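Local coordinates for protein beta-galactosidase (PDB 5MUJ) that probably acts as an arabinofuranosidase on the plant pectin rhamnogalacturonan II, whose chain B glycan it binds in a five-bladed beta-propeller, at residues 45-50 with 368-373; 208-213 with 220-225; 215-220 with 307-312; 343-348 with 359-364. One frame throughout, in Å; residues are numbered along the deposited sequence.

The five four-stranded antiparallel sheets are the blades of a beta-propeller, and the contacts fall in two groups on opposite sides of the chain's centre. Interactions 1 and 4, centres about 10 Å apart, belong to the closing blade, in which strand 45-51 from the N-terminal end pairs with strand 357-363 from the C-terminal end. Interactions 2 and 3, also about 10 Å apart, share A220: the first is a hairpin within one blade, the second ties its turn to the blade that follows. Centres of 1 and 2 are about 32 Å apart. Interaction 1 spans all the others along the chain: pairing of 45-51 with 357-363 closes the ring, and the 368-373 tail folds back against strand 45-51.

Interaction 1 (45-50 with 368-373); sequences YKYGLA and GRSAVR
Y47 holds CG anti to its own N (chi1 175°) and S370 holds OG likewise (chi1 178°); the tyrosine ring is thereby laid against the backbone of 368-373, and the serine hydroxyl is turned to the strand. The setting is the closing blade of a five-bladed beta-propeller: strand 45-51 is one of its two outer strands, joined to three strands from the C-terminal end, and the tail that leaves the last of these folds back against it. S370 N sits over the centre of the Y47 ring and R369 C over the rim of the same face, while Y47 CE2 meets S370 CB at 3.5 Å. S370 N also donates to Y47 O, 2.8 Å away and nearly straight at 167°, coming from above the carbonyl plane. With an alanine in place of Y47 the tail would lose the ring face beneath the R369-S370 peptide, and the gap would probably let this turn of chain shift. S370 OG works in both directions. It donates to L49 O at 2.7 Å, in the carbonyl plane and on a lone pair, and takes the N-H of V372 at 2.9 Å, which makes an ST turn. Between Y47 and L49, whose carbonyls take the two bonds from S370, comes G48, where a CB would collide with S370 CB; Y47 and G48 both face I361 in a classic beta bulge. Further on, in the conformer given, L49 CB packs on V372 CG1 at 3.8 Å. Beside that pair a water accepts from L49 N at 2.9 Å and donates to V372 O at 2.8 Å.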
# COMPACT_ATOMS: atom_id res chain seq x y z
N TYR A 45 14.52 -14.54 -2.71
CA TYR A 45 13.99 -15.94 -2.52
C TYR A 45 12.46 -15.88 -2.33
O TYR A 45 11.95 -15.36 -1.31
CB TYR A 45 14.69 -16.71 -1.35
CG TYR A 45 16.17 -16.79 -1.61
CD1 TYR A 45 16.67 -17.62 -2.63
CD2 TYR A 45 17.03 -15.93 -1.02
CE1 TYR A 45 18.02 -17.64 -2.95
CE2 TYR A 45 18.38 -15.92 -1.35
CZ TYR A 45 18.87 -16.79 -2.30
OH TYR A 45 20.22 -16.78 -2.64
N LYS A 46 11.72 -16.39 -3.30
CA LYS A 46 10.24 -16.28 -3.25
C LYS A 46 9.64 -17.44 -2.46
O LYS A 46 9.72 -18.60 -2.88
CB LYS A 46 9.67 -16.22 -4.66
CG LYS A 46 10.06 -14.90 -5.32
CD LYS A 46 9.34 -14.61 -6.62
CE LYS A 46 9.70 -13.23 -7.09
NZ LYS A 46 9.04 -13.06 -8.41
N TYR A 47 9.05 -17.11 -1.33
CA TYR A 47 8.44 -18.14 -0.44
C TYR A 47 7.18 -18.66 -1.10
O TYR A 47 6.96 -19.86 -1.19
CB TYR A 47 8.12 -17.55 0.89
CG TYR A 47 7.41 -18.49 1.81
CD1 TYR A 47 8.11 -19.43 2.55
CD2 TYR A 47 6.03 -18.42 1.97
CE1 TYR A 47 7.45 -20.30 3.39
CE2 TYR A 47 5.35 -19.29 2.82
CZ TYR A 47 6.08 -20.23 3.54
OH TYR A 47 5.45 -21.11 4.39
N GLY A 48 6.36 -17.73 -1.56
CA GLY A 48 5.15 -18.00 -2.32
C GLY A 48 4.00 -17.30 -1.65
O GLY A 48 4.20 -16.34 -0.88
N LEU A 49 2.79 -17.78 -1.90
CA LEU A 49 1.60 -17.07 -1.45
C LEU A 49 1.46 -17.12 0.07
O LEU A 49 1.80 -18.15 0.72
CB LEU A 49 0.36 -17.60 -2.15
CG LEU A 49 0.34 -17.37 -3.67
CD1 LEU A 49 -0.56 -18.34 -4.40
CD2 LEU A 49 -0.06 -15.93 -4.00
N ALA A 50 0.99 -16.01 0.62
CA ALA A 50 0.71 -15.87 2.04
C ALA A 50 -0.80 -15.96 2.25
O ALA A 50 -1.30 -16.61 3.17
CB ALA A 50 1.19 -14.52 2.52
N GLY A 368 11.88 -21.69 3.16
CA GLY A 368 10.96 -22.72 2.71
C GLY A 368 10.09 -22.28 1.54
O GLY A 368 10.44 -21.39 0.78
N ARG A 369 8.95 -22.95 1.40
CA ARG A 369 8.04 -22.75 0.30
C ARG A 369 6.62 -22.81 0.80
O ARG A 369 6.28 -23.68 1.58
CB ARG A 369 8.22 -23.78 -0.82
CG ARG A 369 9.48 -23.66 -1.65
CD ARG A 369 9.60 -22.34 -2.40
NE ARG A 369 10.94 -22.21 -2.95
CZ ARG A 369 11.35 -22.61 -4.15
NH1 ARG A 369 10.53 -23.24 -5.00
NH2 ARG A 369 12.62 -22.42 -4.50
N SER A 370 5.78 -21.90 0.31
CA SER A 370 4.39 -21.86 0.68
C SER A 370 3.67 -23.07 0.18
O SER A 370 3.96 -23.53 -0.92
CB SER A 370 3.67 -20.66 0.01
OG SER A 370 2.34 -20.73 0.39
N ALA A 371 2.71 -23.58 0.96
CA ALA A 371 1.81 -24.63 0.49
C ALA A 371 0.53 -24.10 -0.12
O ALA A 371 -0.27 -24.87 -0.63
CB ALA A 371 1.45 -25.59 1.64
N VAL A 372 0.35 -22.77 -0.11
CA VAL A 372 -0.86 -22.11 -0.64
C VAL A 372 -0.76 -22.04 -2.15
O VAL A 372 0.31 -21.78 -2.69
CB VAL A 372 -0.98 -20.68 -0.08
CG1 VAL A 372 -2.20 -19.94 -0.65
CG2 VAL A 372 -1.01 -20.71 1.43
N ARG A 373 -1.87 -22.31 -2.83
CA ARG A 373 -1.98 -22.18 -4.27
C ARG A 373 -3.23 -21.35 -4.60
O ARG A 373 -4.18 -21.30 -3.83
CB ARG A 373 -2.14 -23.56 -4.91
CG ARG A 373 -1.00 -24.53 -4.63
CD ARG A 373 0.27 -24.19 -5.40
NE ARG A 373 1.34 -25.17 -5.17
CZ ARG A 373 2.25 -25.14 -4.20
NH1 ARG A 373 2.25 -24.18 -3.27
NH2 ARG A 373 3.17 -26.14 -4.11
O HOH W 1 2.24 -21.89 3.52
O HOH W 2 2.58 -20.30 -3.37

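Interaction 2 (208-213 with 220-225); sequences STVYWD and APFVMF
Y211 and V223 bond in both directions: Y211 N reaches V223 O at 2.8 Å, and V223 N returns to Y211 O at 3.0 Å, both nearly straight. T209 and F225 form the other hydrogen-bonded pair, and D213 N donates to P221 O at 2.7 Å just past the end of the strand. Side chains alternate about this backbone. V210 CG2 touches M224 CE at 3.9 Å; this selenomethionine runs extended as far as SE and then bends at chi3 (-57°), so that its methyl folds back to the valine while SE rests on S208 CB. V210 CG1 meets F222 CB, and the W212 indole leans obliquely on F222, CD1 to CE1 4.0 Å. These two strands are an antiparallel beta hairpin, the first two strands of one propeller blade. The other face carries Y211 and F225, whose side chains cross at about a right angle, Y211 CD2 to F225 CD1 4.1 Å, with V223 CG2 against D213 CB. A second shell fixes the ends: Y211 OH bonds to I276 N, S208 OG to T149, and Y142 meets F222 edge-to-face. D213 OD2 receives T217 N and also a water that bridges to A220 O.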
# COMPACT_ATOMS: atom_id res chain seq x y z
N SER A 208 -3.29 5.51 0.57
CA SER A 208 -2.69 6.48 1.47
C SER A 208 -2.09 5.79 2.68
O SER A 208 -2.50 4.68 3.03
CB SER A 208 -3.76 7.45 1.98
OG SER A 208 -4.75 6.71 2.71
N THR A 209 -1.12 6.42 3.33
CA THR A 209 -0.60 5.94 4.64
C THR A 209 -0.18 7.18 5.39
O THR A 209 0.45 8.07 4.80
CB THR A 209 0.58 4.96 4.50
OG1 THR A 209 0.10 3.73 3.97
CG2 THR A 209 1.20 4.69 5.83
N VAL A 210 -0.62 7.31 6.63
CA VAL A 210 -0.27 8.44 7.48
C VAL A 210 0.80 8.04 8.47
O VAL A 210 0.67 7.01 9.17
CB VAL A 210 -1.51 8.99 8.22
CG1 VAL A 210 -1.14 10.08 9.23
CG2 VAL A 210 -2.55 9.45 7.21
N TYR A 211 1.86 8.84 8.55
CA TYR A 211 2.99 8.64 9.46
C TYR A 211 2.97 9.67 10.58
O TYR A 211 2.56 10.80 10.35
CB TYR A 211 4.29 8.74 8.65
CG TYR A 211 4.39 7.66 7.58
CD1 TYR A 211 4.70 6.33 7.94
CD2 TYR A 211 4.17 7.93 6.24
CE1 TYR A 211 4.76 5.33 6.99
CE2 TYR A 211 4.21 6.93 5.27
CZ TYR A 211 4.52 5.63 5.65
OH TYR A 211 4.57 4.66 4.67
N TRP A 212 3.41 9.28 11.79
CA TRP A 212 3.67 10.22 12.88
C TRP A 212 5.12 10.68 12.75
O TRP A 212 6.03 9.89 12.88
CB TRP A 212 3.45 9.59 14.28
CG TRP A 212 3.85 10.51 15.39
CD1 TRP A 212 3.44 11.79 15.59
CD2 TRP A 212 4.77 10.21 16.46
NE1 TRP A 212 4.04 12.32 16.71
CE2 TRP A 212 4.86 11.37 17.26
CE3 TRP A 212 5.52 9.08 16.81
CZ2 TRP A 212 5.68 11.43 18.41
CZ3 TRP A 212 6.33 9.14 17.95
CH2 TRP A 212 6.41 10.31 18.73
N ASP A 213 5.34 11.95 12.39
CA ASP A 213 6.68 12.52 12.28
C ASP A 213 6.96 13.32 13.54
O ASP A 213 6.54 14.45 13.67
CB ASP A 213 6.77 13.42 11.03
CG ASP A 213 8.16 14.03 10.84
OD1 ASP A 213 9.10 13.67 11.61
OD2 ASP A 213 8.30 14.88 9.95
N ALA A 220 4.30 19.63 10.49
CA ALA A 220 3.12 18.98 11.03
C ALA A 220 3.51 17.61 11.58
O ALA A 220 4.42 16.96 11.01
CB ALA A 220 2.09 18.80 9.96
N PRO A 221 2.83 17.16 12.65
CA PRO A 221 3.13 15.83 13.18
C PRO A 221 2.62 14.68 12.31
O PRO A 221 3.16 13.57 12.43
CB PRO A 221 2.43 15.83 14.54
CG PRO A 221 1.27 16.73 14.35
CD PRO A 221 1.82 17.83 13.48
N PHE A 222 1.59 14.92 11.48
CA PHE A 222 1.00 13.82 10.69
C PHE A 222 1.24 14.06 9.21
O PHE A 222 0.83 15.08 8.66
CB PHE A 222 -0.49 13.61 11.03
CG PHE A 222 -0.72 13.28 12.48
CD1 PHE A 222 -0.19 12.09 13.03
CD2 PHE A 222 -1.43 14.13 13.30
CE1 PHE A 222 -0.38 11.80 14.37
CE2 PHE A 222 -1.63 13.83 14.63
CZ PHE A 222 -1.11 12.67 15.17
N VAL A 223 1.92 13.11 8.59
CA VAL A 223 2.32 13.20 7.20
C VAL A 223 1.75 12.08 6.39
O VAL A 223 2.09 10.94 6.65
CB VAL A 223 3.87 13.17 7.07
CG1 VAL A 223 4.31 13.21 5.61
CG2 VAL A 223 4.52 14.30 7.87
N MSE A 224 0.92 12.36 5.43
CA MSE A 224 0.30 11.40 4.58
C MSE A 224 0.98 11.29 3.25
O MSE A 224 1.20 12.28 2.62
CB MSE A 224 -1.16 11.75 4.40
CG MSE A 224 -1.76 10.75 3.48
SE MSE A 224 -3.59 11.27 2.88
CE MSE A 224 -4.55 11.45 4.59
N PHE A 225 1.35 10.07 2.84
CA PHE A 225 1.90 9.78 1.57
C PHE A 225 0.77 9.04 0.84
O PHE A 225 0.19 8.13 1.29
CB PHE A 225 3.22 8.93 1.56
CG PHE A 225 4.47 9.72 1.74
CD1 PHE A 225 4.79 10.23 2.94
CD2 PHE A 225 5.31 10.03 0.66
CE1 PHE A 225 5.89 10.97 3.12
CE2 PHE A 225 6.44 10.82 0.86
CZ PHE A 225 6.75 11.24 2.10
O HOH W 3 6.45 16.58 9.19

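Interaction 3 (215-220 with 307-312); sequences DKTLGA and YDLVNW
L218 reaches from one propeller blade to the next, from the type I turn K216-G219, which joins strands 204-212 and 222-231, to the 307-312 loop of the following blade. Its CB points at that loop, and chi1 of -56°, with CG anti to the carbonyl carbon, carries the fork onward. CG itself stays back, and the two methyls do the touching. CD1 meets L309 CB at 4.2 Å; CD2 lies obliquely against V310 CG2 at 3.9 Å and is 4.1 Å from D308 O. The same side chain also rests on I244 and L246 of strand 238-247, within its own blade. T217, one residue earlier, adds a lighter touch: its CG2 comes to 4.0 Å from D308 O, and its CB faces L309 CD1. Nothing polar bonds across; aliphatic carbons pack on one another and on one backbone carbonyl, and each loop owes its shape to bonds of its own. In the turn, G219 N donates to K216 O. In the other loop D308 OD1 is gripped twice: N311 N comes to its syn lone pair at 2.9 Å, almost straight, and V310 N approaches on the anti side at 2.8 Å, tilted 33° out of the carboxylate plane, making an Asx turn. Beyond it, W312 NE1 donates to L309 O at 2.9 Å from well above the carbonyl plane.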
# COMPACT_ATOMS: atom_id res chain seq x y z
N ASP A 215 9.65 14.65 14.50
CA ASP A 215 10.50 15.79 14.19
C ASP A 215 9.79 16.94 13.44
O ASP A 215 10.40 17.99 13.27
CB ASP A 215 11.75 15.30 13.45
CG ASP A 215 12.61 14.40 14.32
OD1 ASP A 215 12.88 14.77 15.48
OD2 ASP A 215 12.98 13.29 13.88
N LYS A 216 8.52 16.78 13.04
CA LYS A 216 7.77 17.82 12.31
C LYS A 216 8.58 18.42 11.15
O LYS A 216 8.64 19.66 10.94
CB LYS A 216 7.25 18.88 13.28
CG LYS A 216 6.32 18.30 14.34
CD LYS A 216 5.60 19.37 15.14
CE LYS A 216 4.66 18.75 16.16
NZ LYS A 216 3.91 19.76 16.94
N THR A 217 9.19 17.50 10.40
CA THR A 217 10.06 17.79 9.25
C THR A 217 9.42 18.71 8.22
O THR A 217 10.16 19.43 7.54
CB THR A 217 10.44 16.47 8.51
OG1 THR A 217 11.00 15.53 9.44
CG2 THR A 217 11.43 16.71 7.38
N LEU A 218 8.08 18.62 8.07
CA LEU A 218 7.29 19.42 7.12
C LEU A 218 6.25 20.34 7.82
O LEU A 218 5.30 20.82 7.19
CB LEU A 218 6.59 18.49 6.13
CG LEU A 218 7.54 17.55 5.37
CD1 LEU A 218 6.79 16.56 4.51
CD2 LEU A 218 8.48 18.37 4.52
N GLY A 219 6.49 20.61 9.10
CA GLY A 219 5.71 21.53 9.91
C GLY A 219 4.43 20.96 10.50
O GLY A 219 3.59 21.71 10.97
N ALA A 220 4.30 19.63 10.49
CA ALA A 220 3.12 18.98 11.03
C ALA A 220 3.51 17.61 11.58
O ALA A 220 4.42 16.96 11.01
CB ALA A 220 2.09 18.80 9.96
N TYR A 307 16.52 12.29 2.31
CA TYR A 307 16.86 12.80 3.66
C TYR A 307 15.77 13.73 4.22
O TYR A 307 15.68 13.92 5.46
CB TYR A 307 18.20 13.52 3.68
CG TYR A 307 19.36 12.61 3.41
CD1 TYR A 307 19.81 11.73 4.40
CD2 TYR A 307 20.02 12.62 2.18
CE1 TYR A 307 20.88 10.87 4.17
CE2 TYR A 307 21.08 11.76 1.94
CZ TYR A 307 21.51 10.89 2.93
OH TYR A 307 22.57 10.03 2.73
N ASP A 308 14.93 14.26 3.32
CA ASP A 308 13.99 15.35 3.64
C ASP A 308 12.50 15.11 3.33
O ASP A 308 11.69 16.03 3.43
CB ASP A 308 14.47 16.63 2.94
CG ASP A 308 14.36 16.58 1.43
OD1 ASP A 308 13.62 15.74 0.87
OD2 ASP A 308 15.03 17.41 0.77
N LEU A 309 12.15 13.88 2.96
CA LEU A 309 10.79 13.45 2.60
C LEU A 309 10.22 14.00 1.30
O LEU A 309 9.18 13.52 0.87
CB LEU A 309 9.79 13.67 3.75
CG LEU A 309 10.05 12.86 5.01
CD1 LEU A 309 9.13 13.32 6.14
CD2 LEU A 309 9.82 11.37 4.77
N VAL A 310 10.93 14.93 0.64
CA VAL A 310 10.40 15.62 -0.54
C VAL A 310 11.17 15.32 -1.84
O VAL A 310 10.57 15.13 -2.88
CB VAL A 310 10.36 17.13 -0.27
CG1 VAL A 310 10.10 17.89 -1.56
CG2 VAL A 310 9.28 17.43 0.77
N ASN A 311 12.50 15.31 -1.75
CA ASN A 311 13.35 15.03 -2.89
C ASN A 311 13.83 13.59 -2.81
O ASN A 311 14.54 13.23 -1.89
CB ASN A 311 14.55 15.97 -2.87
CG ASN A 311 14.13 17.41 -2.94
OD1 ASN A 311 14.28 18.14 -1.98
ND2 ASN A 311 13.55 17.79 -4.05
N TRP A 312 13.42 12.79 -3.79
CA TRP A 312 13.60 11.33 -3.75
C TRP A 312 14.59 10.92 -4.80
O TRP A 312 14.47 11.32 -5.93
CB TRP A 312 12.24 10.67 -3.96
CG TRP A 312 11.39 10.85 -2.73
CD1 TRP A 312 10.45 11.82 -2.51
CD2 TRP A 312 11.43 10.05 -1.51
NE1 TRP A 312 9.93 11.70 -1.23
CE2 TRP A 312 10.47 10.60 -0.62
CE3 TRP A 312 12.16 8.92 -1.11
CZ2 TRP A 312 10.26 10.09 0.66
CZ3 TRP A 312 11.94 8.38 0.18
CH2 TRP A 312 11.00 8.97 1.05

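Interaction 4 (343-348 with 359-364); sequences VVYHFY and IAIATS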
# COMPACT_ATOMS: atom_id res chain seq x y z
N VAL A 343 16.19 -11.31 9.01
CA VAL A 343 15.60 -11.73 7.74
C VAL A 343 14.66 -10.63 7.28
O VAL A 343 13.90 -10.10 8.10
CB VAL A 343 14.85 -13.07 7.91
CG1 VAL A 343 14.26 -13.56 6.60
CG2 VAL A 343 15.78 -14.13 8.53
N VAL A 344 14.73 -10.30 5.98
CA VAL A 344 13.81 -9.36 5.34
C VAL A 344 12.68 -10.10 4.64
O VAL A 344 12.93 -11.04 3.89
CB VAL A 344 14.51 -8.45 4.30
CG1 VAL A 344 13.51 -7.44 3.72
CG2 VAL A 344 15.68 -7.71 4.91
N TYR A 345 11.43 -9.68 4.94
CA TYR A 345 10.24 -10.27 4.35
C TYR A 345 9.57 -9.15 3.54
O TYR A 345 9.16 -8.15 4.12
CB TYR A 345 9.24 -10.76 5.42
CG TYR A 345 9.79 -11.79 6.41
CD1 TYR A 345 10.65 -11.42 7.45
CD2 TYR A 345 9.41 -13.12 6.32
CE1 TYR A 345 11.15 -12.37 8.33
CE2 TYR A 345 9.90 -14.07 7.21
CZ TYR A 345 10.74 -13.68 8.21
OH TYR A 345 11.24 -14.61 9.11
N HIS A 346 9.45 -9.37 2.24
CA HIS A 346 8.83 -8.42 1.35
C HIS A 346 7.49 -9.01 0.90
O HIS A 346 7.46 -9.94 0.10
CB HIS A 346 9.74 -8.13 0.17
CG HIS A 346 9.32 -6.93 -0.64
ND1 HIS A 346 10.25 -6.09 -1.21
CD2 HIS A 346 8.10 -6.46 -1.05
CE1 HIS A 346 9.63 -5.13 -1.90
NE2 HIS A 346 8.34 -5.33 -1.82
N PHE A 347 6.38 -8.45 1.45
CA PHE A 347 5.04 -8.84 1.08
C PHE A 347 4.59 -8.07 -0.16
O PHE A 347 4.82 -6.84 -0.25
CB PHE A 347 4.06 -8.57 2.23
CG PHE A 347 4.37 -9.38 3.47
CD1 PHE A 347 5.36 -8.98 4.35
CD2 PHE A 347 3.69 -10.57 3.73
CE1 PHE A 347 5.67 -9.74 5.50
CE2 PHE A 347 4.01 -11.34 4.86
CZ PHE A 347 4.99 -10.91 5.74
N TYR A 348 3.98 -8.75 -1.11
CA TYR A 348 3.59 -8.09 -2.37
C TYR A 348 2.38 -8.74 -2.97
O TYR A 348 1.98 -9.81 -2.51
CB TYR A 348 4.75 -8.08 -3.37
CG TYR A 348 5.17 -9.43 -3.96
CD1 TYR A 348 6.09 -10.28 -3.29
CD2 TYR A 348 4.62 -9.91 -5.12
CE1 TYR A 348 6.48 -11.47 -3.88
CE2 TYR A 348 5.00 -11.11 -5.70
CZ TYR A 348 5.93 -11.91 -5.04
OH TYR A 348 6.34 -13.13 -5.60
N ILE A 359 -1.68 -12.25 -2.22
CA ILE A 359 -0.53 -11.67 -1.55
C ILE A 359 0.51 -12.77 -1.40
O ILE A 359 0.20 -13.89 -0.93
CB ILE A 359 -0.90 -11.08 -0.19
CG1 ILE A 359 -1.80 -9.86 -0.39
CG2 ILE A 359 0.33 -10.68 0.64
CD1 ILE A 359 -2.57 -9.39 0.82
N ALA A 360 1.75 -12.47 -1.80
CA ALA A 360 2.92 -13.40 -1.69
C ALA A 360 4.06 -12.77 -0.91
O ALA A 360 4.02 -11.59 -0.53
CB ALA A 360 3.40 -13.81 -3.02
N ILE A 361 5.06 -13.59 -0.60
CA ILE A 361 6.21 -13.14 0.15
C ILE A 361 7.53 -13.51 -0.51
O ILE A 361 7.69 -14.64 -0.99
CB ILE A 361 6.23 -13.80 1.54
CG1 ILE A 361 4.82 -13.86 2.08
CG2 ILE A 361 7.11 -13.01 2.48
CD1 ILE A 361 4.78 -14.49 3.46
N ALA A 362 8.50 -12.60 -0.46
CA ALA A 362 9.88 -12.92 -0.83
C ALA A 362 10.78 -12.62 0.39
O ALA A 362 10.46 -11.78 1.22
CB ALA A 362 10.29 -12.12 -2.07
N THR A 363 11.90 -13.35 0.53
CA THR A 363 12.76 -13.20 1.70
C THR A 363 14.23 -13.07 1.33
O THR A 363 14.63 -13.43 0.24
CB THR A 363 12.58 -14.37 2.68
OG1 THR A 363 12.86 -15.60 2.00
CG2 THR A 363 11.15 -14.38 3.24
N SER A 364 15.01 -12.52 2.25
CA SER A 364 16.45 -12.33 2.05
C SER A 364 17.30 -13.65 2.11
O SER A 364 18.39 -13.68 1.54
CB SER A 364 17.00 -11.36 3.07
OG SER A 364 16.63 -11.76 4.37
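H346 N donates to A362 O at 2.8 Å in the carbonyl plane and almost dead straight (178°), and A362 N returns the bond to H346 O. Y348 and A360 form the next hydrogen-bonded pair of this antiparallel hairpin. At the opposite end a side chain takes over: S364 OG accepts V344 N at 2.9 Å, while S364 N bonds to V344 O. Y348 has CG set between its own N and carbonyl carbon (chi1 69°), which swings the ring across the partner strand. A360 CB then lies over its face in a CH-pi contact, 4.1 Å from the ring centroid. The hydroxyl at the far end of that ring bonds to D328 and to Y327; a phenylalanine in place of Y348 would probably leave both without this partner and the far end of the ring untethered. On the other face F347 and I361 run side by side, F347 CE2 to I361 CD1 3.5 Å, and Y345 CD2 meets T363 CG2 at 3.8 Å. The pair occupies the middle of its blade, with strand 331-340 bonded beyond 343-348 and strand 45-51 beyond 359-363, and F347 and I359 pack on strands 59-68 and 71-79 of the adjoining blade.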